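Local coordinates for protein tartronic semialdehyde reductase (Salmonella typhimurium, PDB 1YB4) that catalyses the NAD(P)H-dependent reduction of 2-hydroxy-3-oxopropanoate (tartronate semialdehyde) to (R)-glycerate, as a member of the HIBADH-related family of two-domain oxidoreductases, at residues A[241-244]-A[245-249]; A[232-235]-A[236-239]; A[281-284]-A[285-289]; A[214-217]-A[218-222]. All blocks are in the same frame, centred on the assembly; numbering follows the deposited sequence.

Interaction 1: residues A[241-244]-A[245-249]; sequences DLNL and ALQSA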
loop_
_atom_site.group_PDB
_atom_site.type_symbol
_atom_site.label_atom_id
_atom_site.label_comp_id
_atom_site.label_asym_id
_atom_site.label_seq_id
_atom_site.Cartn_x
_atom_site.Cartn_y
_atom_site.Cartn_z
ATOM N N ASP A 241 5.069 7.883 17.000
ATOM C CA ASP A 241 3.638 8.166 16.993
ATOM C C ASP A 241 2.856 7.246 16.047
ATOM O O ASP A 241 1.848 6.666 16.450
ATOM C CB ASP A 241 3.365 9.632 16.629
ATOM C CG ASP A 241 3.621 10.576 17.786
ATOM O OD1 ASP A 241 3.333 10.183 18.941
ATOM O OD2 ASP A 241 4.097 11.708 17.539
ATOM N N LEU A 242 3.306 7.108 14.801
ATOM C CA LEU A 242 2.602 6.239 13.863
ATOM C C LEU A 242 2.562 4.815 14.389
ATOM O O LEU A 242 1.717 4.031 13.990
ATOM C CB LEU A 242 3.247 6.266 12.479
ATOM C CG LEU A 242 3.088 7.587 11.717
ATOM C CD1 LEU A 242 3.523 7.370 10.260
ATOM C CD2 LEU A 242 1.633 8.076 11.787
ATOM N N ASN A 243 3.464 4.488 15.308
ATOM C CA ASN A 243 3.475 3.147 15.880
ATOM C C ASN A 243 2.302 2.999 16.855
ATOM O O ASN A 243 1.740 1.903 17.001
ATOM C CB ASN A 243 4.791 2.854 16.595
ATOM C CG ASN A 243 4.976 1.369 16.875
ATOM O OD1 ASN A 243 5.361 0.980 17.975
ATOM N ND2 ASN A 243 4.695 0.530 15.876
ATOM N N LEU A 244 1.926 4.091 17.524
ATOM C CA LEU A 244 0.779 4.047 18.425
ATOM C C LEU A 244 -0.459 3.792 17.587
ATOM O O LEU A 244 -1.263 2.924 17.903
ATOM C CB LEU A 244 0.619 5.364 19.157
ATOM C CG LEU A 244 1.495 5.491 20.386
ATOM C CD1 LEU A 244 1.435 6.915 20.910
ATOM C CD2 LEU A 244 1.018 4.484 21.422
ATOM N N ALA A 245 -0.601 4.554 16.506
ATOM C CA ALA A 245 -1.740 4.404 15.598
ATOM C C ALA A 245 -1.833 2.976 15.060
ATOM O O ALA A 245 -2.890 2.356 15.115
ATOM C CB ALA A 245 -1.632 5.380 14.435
ATOM N N LEU A 246 -0.728 2.451 14.546
ATOM C CA LEU A 246 -0.735 1.091 14.006
ATOM C C LEU A 246 -0.979 -0.002 15.064
ATOM O O LEU A 246 -1.631 -0.999 14.782
ATOM C CB LEU A 246 0.571 0.835 13.238
ATOM C CG LEU A 246 0.665 1.627 11.928
ATOM C CD1 LEU A 246 2.079 1.594 11.385
ATOM C CD2 LEU A 246 -0.325 1.040 10.924
ATOM N N GLN A 247 -0.468 0.181 16.276
ATOM C CA GLN A 247 -0.698 -0.807 17.325
ATOM C C GLN A 247 -2.151 -0.696 17.795
ATOM O O GLN A 247 -2.788 -1.707 18.096
ATOM C CB GLN A 247 0.258 -0.593 18.506
ATOM C CG GLN A 247 1.709 -0.949 18.223
ATOM C CD GLN A 247 1.898 -2.420 17.861
ATOM O OE1 GLN A 247 1.758 -2.818 16.704
ATOM N NE2 GLN A 247 2.206 -3.236 18.860
ATOM N N SER A 248 -2.669 0.531 17.852
ATOM C CA SER A 248 -4.056 0.764 18.251
ATOM C C SER A 248 -4.945 0.159 17.173
ATOM O O SER A 248 -5.916 -0.558 17.451
ATOM C CB SER A 248 -4.350 2.269 18.358
ATOM O OG SER A 248 -3.585 2.883 19.386
ATOM N N ALA A 249 -4.590 0.462 15.932
ATOM C CA ALA A 249 -5.309 -0.032 14.773
ATOM C C ALA A 249 -5.378 -1.544 14.822
ATOM O O ALA A 249 -6.425 -2.125 14.550
ATOM C CB ALA A 249 -4.613 0.411 13.498
#
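Backbone bonds from Ala245, Leu246, Gln247 and Ser248 back to Asp241, Leu242, Asn243 and Leu244 follow the regular i to i+4 pattern of an alpha helix, here the middle and later part of helix 235-251. One side-chain bond joins the two segments: Ser248 OG donates to Leu244 O at 2.8 Å. With OG beside its own backbone N (chi1 -64°), the hydroxyl folds back along the helix and comes in 45° out of the carbonyl plane. Ser248 N reaches the same Leu244 O at 2.8 Å with a smaller tilt, and two donors of one residue thus grip a single carbonyl. One residue earlier on the same turns, the Asn243 and Gln247 side chains run alongside each other, with their amide planes only 10° apart. Gln247 bends at chi2, and its CG packs 3.1 Å from Asn243 O; its amide finds its polar partner in Asn243 of a second subunit. Leu246 leans against the carbonyl of Leu242, CG to Leu242 O being 3.3 Å, while both leucines also meet Gln263 on helix 257-271. Ala245 faces Val173 and Ile177 of helix 167-195. Asp241, near Lys172, the predicted active-site residue, makes a weak hydrogen bond through OD2 to Gln176. The chemistry divides by face: apolar groups seat this helix against its neighbours, the amides serve the subunit interface, and the serine hydroxyl, in a buried residue, is satisfied within its own turn.

Interaction 2: residues A[232-235]-A[236-239]; sequences GFKI and ALHQ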
loop_
_atom_site.group_PDB
_atom_site.type_symbol
_atom_site.label_atom_id
_atom_site.label_comp_id
_atom_site.label_asym_id
_atom_site.label_seq_id
_atom_site.Cartn_x
_atom_site.Cartn_y
_atom_site.Cartn_z
ATOM N N GLY A 232 11.735 20.385 13.657
ATOM C CA GLY A 232 10.601 21.138 14.138
ATOM C C GLY A 232 9.865 19.987 14.790
ATOM O O GLY A 232 9.254 20.126 15.849
ATOM N N PHE A 233 9.964 18.834 14.129
ATOM C CA PHE A 233 9.371 17.581 14.577
ATOM C C PHE A 233 10.114 16.446 13.854
ATOM O O PHE A 233 9.897 16.208 12.655
ATOM C CB PHE A 233 7.875 17.533 14.249
ATOM C CG PHE A 233 7.142 16.446 14.980
ATOM C CD1 PHE A 233 6.911 16.549 16.344
ATOM C CD2 PHE A 233 6.768 15.283 14.328
ATOM C CE1 PHE A 233 6.324 15.517 17.046
ATOM C CE2 PHE A 233 6.180 14.241 15.023
ATOM C CZ PHE A 233 5.961 14.356 16.386
ATOM N N LYS A 234 10.996 15.761 14.584
ATOM C CA LYS A 234 11.801 14.678 14.010
ATOM C C LYS A 234 10.994 13.511 13.441
ATOM O O LYS A 234 9.947 13.130 13.972
ATOM C CB LYS A 234 12.795 14.105 15.045
ATOM C CG LYS A 234 13.800 15.082 15.675
ATOM C CD LYS A 234 14.711 14.340 16.666
ATOM C CE LYS A 234 15.472 15.272 17.623
ATOM N NZ LYS A 234 16.259 16.335 16.933
ATOM N N ILE A 235 11.503 12.942 12.356
ATOM C CA ILE A 235 10.871 11.801 11.728
ATOM C C ILE A 235 10.853 10.674 12.748
ATOM O O ILE A 235 9.850 9.984 12.900
ATOM C CB ILE A 235 11.637 11.396 10.452
ATOM C CG1 ILE A 235 11.355 12.439 9.364
ATOM C CG2 ILE A 235 11.241 9.991 10.002
ATOM C CD1 ILE A 235 12.012 12.170 8.016
ATOM N N ALA A 236 11.951 10.505 13.477
ATOM C CA ALA A 236 12.004 9.456 14.501
ATOM C C ALA A 236 10.827 9.586 15.472
ATOM O O ALA A 236 10.298 8.594 15.968
ATOM C CB ALA A 236 13.308 9.528 15.264
ATOM N N LEU A 237 10.425 10.818 15.742
ATOM C CA LEU A 237 9.309 11.086 16.632
ATOM C C LEU A 237 7.967 10.709 15.989
ATOM O O LEU A 237 7.130 10.016 16.590
ATOM C CB LEU A 237 9.323 12.564 17.011
ATOM C CG LEU A 237 9.937 12.794 18.384
ATOM C CD1 LEU A 237 10.660 14.139 18.426
ATOM C CD2 LEU A 237 8.817 12.700 19.438
ATOM N N HIS A 238 7.757 11.174 14.762
ATOM C CA HIS A 238 6.525 10.848 14.072
ATOM C C HIS A 238 6.475 9.330 13.861
ATOM O O HIS A 238 5.395 8.757 13.673
ATOM C CB HIS A 238 6.433 11.598 12.730
ATOM C CG HIS A 238 5.030 11.916 12.321
ATOM N ND1 HIS A 238 4.725 12.910 11.414
ATOM C CD2 HIS A 238 3.846 11.380 12.705
ATOM C CE1 HIS A 238 3.413 12.973 11.260
ATOM N NE2 HIS A 238 2.858 12.054 12.034
ATOM N N GLN A 239 7.637 8.675 13.901
ATOM C CA GLN A 239 7.685 7.215 13.743
ATOM C C GLN A 239 7.072 6.561 14.980
ATOM O O GLN A 239 6.197 5.702 14.873
ATOM C CB GLN A 239 9.126 6.722 13.556
ATOM C CG GLN A 239 9.719 6.982 12.179
ATOM C CD GLN A 239 10.178 5.711 11.480
ATOM O OE1 GLN A 239 9.361 4.909 11.028
ATOM N NE2 GLN A 239 11.491 5.516 11.396
#
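Phe233 swings its ring across the start of helix 235-251, meeting Leu237 on one face and His238 at the edge. Its CG lies anti to the backbone N (chi1 -165°), which carries the ring over the first turn. Leu237 CB sits 4.2 Å from the Phe233 ring centroid in a CH-pi contact, displaced toward the rim. The edge of Phe233 points at the face of His238 in an offset edge-to-face pair, with centroids 5.5 Å apart and planes at 80°; Phe233 CE2 comes 3.7 Å from His238 CG. Lys234 follows at the N-cap. Its carbonyl O accepts from His238 N at 3.0 Å, a nearly straight bond, and takes a weak second one from Leu237 N, while its CB brushes Leu237 CD1. Ile235 comes next: its O accepts from Gln239 N at 2.8 Å, and its CG2 lies 4.0 Å from Gln239 CG, the two side chains crossing at a slant. Ile235 also packs on Phe266 and Cys269 of helix 257-271. The imidazole of His238 is fixed at both nitrogens, NE2 bonded to Gln176 O and ND1 to His279 ND1, which holds the face that Phe233 addresses. Phe233 also touches Gln176 and lies about 6 Å from the side chain of Lys172. This is a helix N-terminus with an aromatic residue just ahead of the N-cap folded onto the first turn, set beside the predicted active site.

Interaction 3: residues A[281-284]-A[285-289]; sequences AMVQ and ALELM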
loop_
_atom_site.group_PDB
_atom_site.type_symbol
_atom_site.label_atom_id
_atom_site.label_comp_id
_atom_site.label_asym_id
_atom_site.label_seq_id
_atom_site.Cartn_x
_atom_site.Cartn_y
_atom_site.Cartn_z
ATOM N N ALA A 281 10.779 16.204 5.726
ATOM C CA ALA A 281 11.841 15.506 5.019
ATOM C C ALA A 281 11.298 14.248 4.327
ATOM O O ALA A 281 12.004 13.564 3.575
ATOM C CB ALA A 281 12.933 15.137 5.991
HETATM N N MSE A 282 10.040 13.948 4.615
HETATM C CA MSE A 282 9.341 12.816 4.030
HETATM C C MSE A 282 9.533 12.802 2.526
HETATM O O MSE A 282 9.749 11.751 1.932
HETATM C CB MSE A 282 7.842 12.933 4.343
HETATM C CG MSE A 282 6.912 12.081 3.493
HETATM SE SE MSE A 282 7.036 10.206 3.913
HETATM C CE MSE A 282 7.922 9.613 2.348
ATOM N N VAL A 283 9.459 13.984 1.921
ATOM C CA VAL A 283 9.566 14.138 0.477
ATOM C C VAL A 283 10.767 13.441 -0.119
ATOM O O VAL A 283 10.733 12.978 -1.264
ATOM C CB VAL A 283 9.584 15.645 0.082
ATOM C CG1 VAL A 283 10.790 16.329 0.691
ATOM C CG2 VAL A 283 9.566 15.800 -1.440
ATOM N N GLN A 284 11.832 13.347 0.657
ATOM C CA GLN A 284 13.041 12.701 0.163
ATOM C C GLN A 284 12.811 11.231 -0.186
ATOM O O GLN A 284 13.458 10.697 -1.084
ATOM C CB GLN A 284 14.167 12.826 1.196
ATOM C CG GLN A 284 14.576 14.266 1.462
ATOM C CD GLN A 284 15.860 14.372 2.259
ATOM O OE1 GLN A 284 15.910 14.011 3.435
ATOM N NE2 GLN A 284 16.912 14.861 1.613
ATOM N N ALA A 285 11.888 10.582 0.519
ATOM C CA ALA A 285 11.614 9.178 0.258
ATOM C C ALA A 285 11.051 8.999 -1.130
ATOM O O ALA A 285 11.446 8.087 -1.847
ATOM C CB ALA A 285 10.660 8.627 1.280
ATOM N N LEU A 286 10.126 9.868 -1.520
ATOM C CA LEU A 286 9.560 9.757 -2.853
ATOM C C LEU A 286 10.536 10.248 -3.921
ATOM O O LEU A 286 10.504 9.783 -5.063
ATOM C CB LEU A 286 8.231 10.500 -2.929
ATOM C CG LEU A 286 7.241 9.731 -2.056
ATOM C CD1 LEU A 286 7.298 10.248 -0.650
ATOM C CD2 LEU A 286 5.876 9.878 -2.595
ATOM N N GLU A 287 11.411 11.185 -3.558
ATOM C CA GLU A 287 12.396 11.666 -4.523
ATOM C C GLU A 287 13.302 10.480 -4.836
ATOM O O GLU A 287 13.631 10.231 -5.986
ATOM C CB GLU A 287 13.212 12.830 -3.953
ATOM C CG GLU A 287 12.411 14.114 -3.798
ATOM C CD GLU A 287 13.189 15.205 -3.085
ATOM O OE1 GLU A 287 13.899 14.878 -2.115
ATOM O OE2 GLU A 287 13.081 16.385 -3.477
ATOM N N LEU A 288 13.678 9.732 -3.803
ATOM C CA LEU A 288 14.545 8.563 -3.967
ATOM C C LEU A 288 13.882 7.513 -4.866
ATOM O O LEU A 288 14.510 6.967 -5.786
ATOM C CB LEU A 288 14.841 7.948 -2.594
ATOM C CG LEU A 288 15.758 6.723 -2.536
ATOM C CD1 LEU A 288 17.112 7.086 -3.083
ATOM C CD2 LEU A 288 15.898 6.234 -1.099
HETATM N N MSE A 289 12.605 7.252 -4.591
HETATM C CA MSE A 289 11.834 6.264 -5.323
HETATM C C MSE A 289 11.503 6.658 -6.760
HETATM O O MSE A 289 11.037 5.829 -7.543
HETATM C CB MSE A 289 10.561 5.944 -4.530
HETATM C CG MSE A 289 10.854 5.225 -3.201
HETATM SE SE MSE A 289 9.572 5.501 -1.760
HETATM C CE MSE A 289 8.265 4.163 -2.277
#
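The N-terminal part of the last helix, 283-290, with the turn leading into it, brings Glu287 back onto Val283 and Gln284. Glu287 N donates to Val283 O at 3.0 Å and Leu288 N to Gln284 O at 2.9 Å. Just before them, Ala285 N reaches Met282 O at 2.8 Å, an i to i+3 bond. Glu287 lies back over the preceding turn: its CG stands beside the backbone N (chi1 -70°) and the chain runs on extended, which brings CD to within 4.0 Å of Val283 CG2. Carboxylate atom OE1 lies 3.3 Å from Gln284 CA and 3.7 Å from Gln284 CG, and the carboxylate plane is turned 60° from the Gln284 amide. Both oxygens have partners outside the two segments: OE2 pairs with Arg227 and accepts from Leu294 N, while OE1 pairs with Lys293. Such cationic company would probably favour the ionised acid. The placing of the selenomethionine Met282 methyl against Ala285 and Leu286 is doubtful. Leu288 packs on Leu288 of the fourth subunit. This is the last helix of the helical C-terminal domain, with one face at a subunit interface.

Interaction 4: residues A[214-217]-A[218-222]; sequences SRIL and EVHGE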
loop_
_atom_site.group_PDB
_atom_site.type_symbol
_atom_site.label_atom_id
_atom_site.label_comp_id
_atom_site.label_asym_id
_atom_site.label_seq_id
_atom_site.Cartn_x
_atom_site.Cartn_y
_atom_site.Cartn_z
ATOM N N SER A 214 -4.237 23.113 2.455
ATOM C CA SER A 214 -4.008 22.519 3.760
ATOM C C SER A 214 -2.978 23.314 4.551
ATOM O O SER A 214 -2.209 24.102 3.989
ATOM C CB SER A 214 -3.499 21.076 3.621
ATOM O OG SER A 214 -2.080 21.034 3.509
ATOM N N ARG A 215 -2.954 23.081 5.860
ATOM C CA ARG A 215 -2.004 23.740 6.740
ATOM C C ARG A 215 -0.628 23.131 6.486
ATOM O O ARG A 215 0.401 23.748 6.787
ATOM C CB ARG A 215 -2.427 23.528 8.190
ATOM C CG ARG A 215 -1.535 24.177 9.210
ATOM C CD ARG A 215 -1.373 25.665 8.972
ATOM N NE ARG A 215 -0.596 26.261 10.053
ATOM C CZ ARG A 215 0.073 27.406 9.961
ATOM N NH1 ARG A 215 0.069 28.100 8.822
ATOM N NH2 ARG A 215 0.745 27.860 11.013
ATOM N N ILE A 216 -0.634 21.922 5.913
ATOM C CA ILE A 216 0.576 21.165 5.577
ATOM C C ILE A 216 1.207 21.620 4.259
ATOM O O ILE A 216 2.427 21.773 4.179
ATOM C CB ILE A 216 0.271 19.643 5.461
ATOM C CG1 ILE A 216 -0.095 19.087 6.834
ATOM C CG2 ILE A 216 1.476 18.895 4.865
ATOM C CD1 ILE A 216 1.005 19.217 7.833
ATOM N N LEU A 217 0.390 21.794 3.220
ATOM C CA LEU A 217 0.903 22.262 1.936
ATOM C C LEU A 217 1.481 23.666 2.108
ATOM O O LEU A 217 2.469 24.030 1.484
ATOM C CB LEU A 217 -0.218 22.307 0.903
ATOM C CG LEU A 217 0.107 22.977 -0.436
ATOM C CD1 LEU A 217 1.185 22.173 -1.165
ATOM C CD2 LEU A 217 -1.161 23.089 -1.276
ATOM N N GLU A 218 0.853 24.453 2.966
ATOM C CA GLU A 218 1.317 25.807 3.205
ATOM C C GLU A 218 2.685 25.846 3.873
ATOM O O GLU A 218 3.635 26.419 3.329
ATOM C CB GLU A 218 0.321 26.557 4.074
ATOM C CG GLU A 218 0.609 28.031 4.162
ATOM C CD GLU A 218 -0.220 28.697 5.223
ATOM O OE1 GLU A 218 -1.362 28.228 5.457
ATOM O OE2 GLU A 218 0.269 29.690 5.810
ATOM N N VAL A 219 2.780 25.242 5.056
ATOM C CA VAL A 219 4.031 25.218 5.790
ATOM C C VAL A 219 5.014 24.187 5.258
ATOM O O VAL A 219 6.049 24.549 4.696
ATOM C CB VAL A 219 3.797 24.954 7.290
ATOM C CG1 VAL A 219 5.143 24.956 8.031
ATOM C CG2 VAL A 219 2.862 26.033 7.880
ATOM N N HIS A 220 4.692 22.906 5.431
ATOM C CA HIS A 220 5.550 21.817 4.974
ATOM C C HIS A 220 5.837 21.855 3.486
ATOM O O HIS A 220 6.931 21.484 3.044
ATOM C CB HIS A 220 4.923 20.481 5.350
ATOM C CG HIS A 220 4.670 20.345 6.813
ATOM N ND1 HIS A 220 3.655 21.022 7.455
ATOM C CD2 HIS A 220 5.354 19.687 7.779
ATOM C CE1 HIS A 220 3.730 20.789 8.755
ATOM N NE2 HIS A 220 4.752 19.983 8.978
ATOM N N GLY A 221 4.855 22.293 2.705
ATOM C CA GLY A 221 5.072 22.384 1.273
ATOM C C GLY A 221 6.299 23.243 1.040
ATOM O O GLY A 221 7.234 22.863 0.339
ATOM N N GLU A 222 6.293 24.411 1.666
ATOM C CA GLU A 222 7.392 25.366 1.565
ATOM C C GLU A 222 8.717 24.729 2.015
ATOM O O GLU A 222 9.737 24.850 1.336
ATOM C CB GLU A 222 7.066 26.595 2.425
ATOM C CG GLU A 222 7.978 27.796 2.222
ATOM C CD GLU A 222 7.575 28.644 1.024
ATOM O OE1 GLU A 222 7.610 28.130 -0.120
ATOM O OE2 GLU A 222 7.223 29.829 1.231
#
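Ile216 packs CG2 and CD1 against His220, one turn on in helix 215-225. Its CB is 4.2 Å from His220 ND1, CG2 packs 3.8 Å from His220 CB, and CD1, at the tip, comes tightly to 3.2 Å from ND1, meeting the ring obliquely. Two successive bends, chi1 -67° and chi2 -62°, curl the ethyl arm onto the imidazole, whose edge also faces Ile216 O. Ile216 O accepts from Gly221 N at 2.9 Å, an i to i+5 bond, as in a pi-type turn; His220 N, though also near this oxygen, is poorly angled for a bond to it. Gly221 CA meets Leu217 O at 3.1 Å in a CA-H...O contact. At the start of the helix Ser214 is the N-cap: its OG accepts from Leu217 N at 2.6 Å in an almost straight bond. On the outer face Arg215 NH1 and Glu218 OE2 form a salt bridge, the carboxylate lying at the guanidinium edge. Val219 CG2 covers one guanidinium face, 3.7 Å from Arg215 CZ. Phe211 of the third subunit adds a cation-pi contact to Arg215 and meets the His220 ring. With Arg215 NH1 and Glu218 OE2 3.4 Å apart and the two planes at 66°, the ion pair is probably modest in strength, and the arginine's charge is probably shared between Glu218 and Phe211 of the third subunit.

All four are local contacts along or at the start of helices of the helical domain. Interactions 1 and 2 share helix 235-251, their centres 14 Å apart, and meet where Asp241 OD2 touches Phe233 CZ at 3.4 Å. Both border the predicted active-site Lys172, whose side chain is about 5 Å from that of Asp241; Gln176 is a partner common to the two. Interaction 2 also touches interaction 3, through Ile235 CD1 and Ala281 CB at 3.7 Å. Interaction 4 stays apart, nearest atoms about 7 Å from both 2 and 3, yet His279 bridges it to interaction 2 by meeting the His220 and His238 rings. Interactions 3 and 4, away from the site, both reach the third subunit.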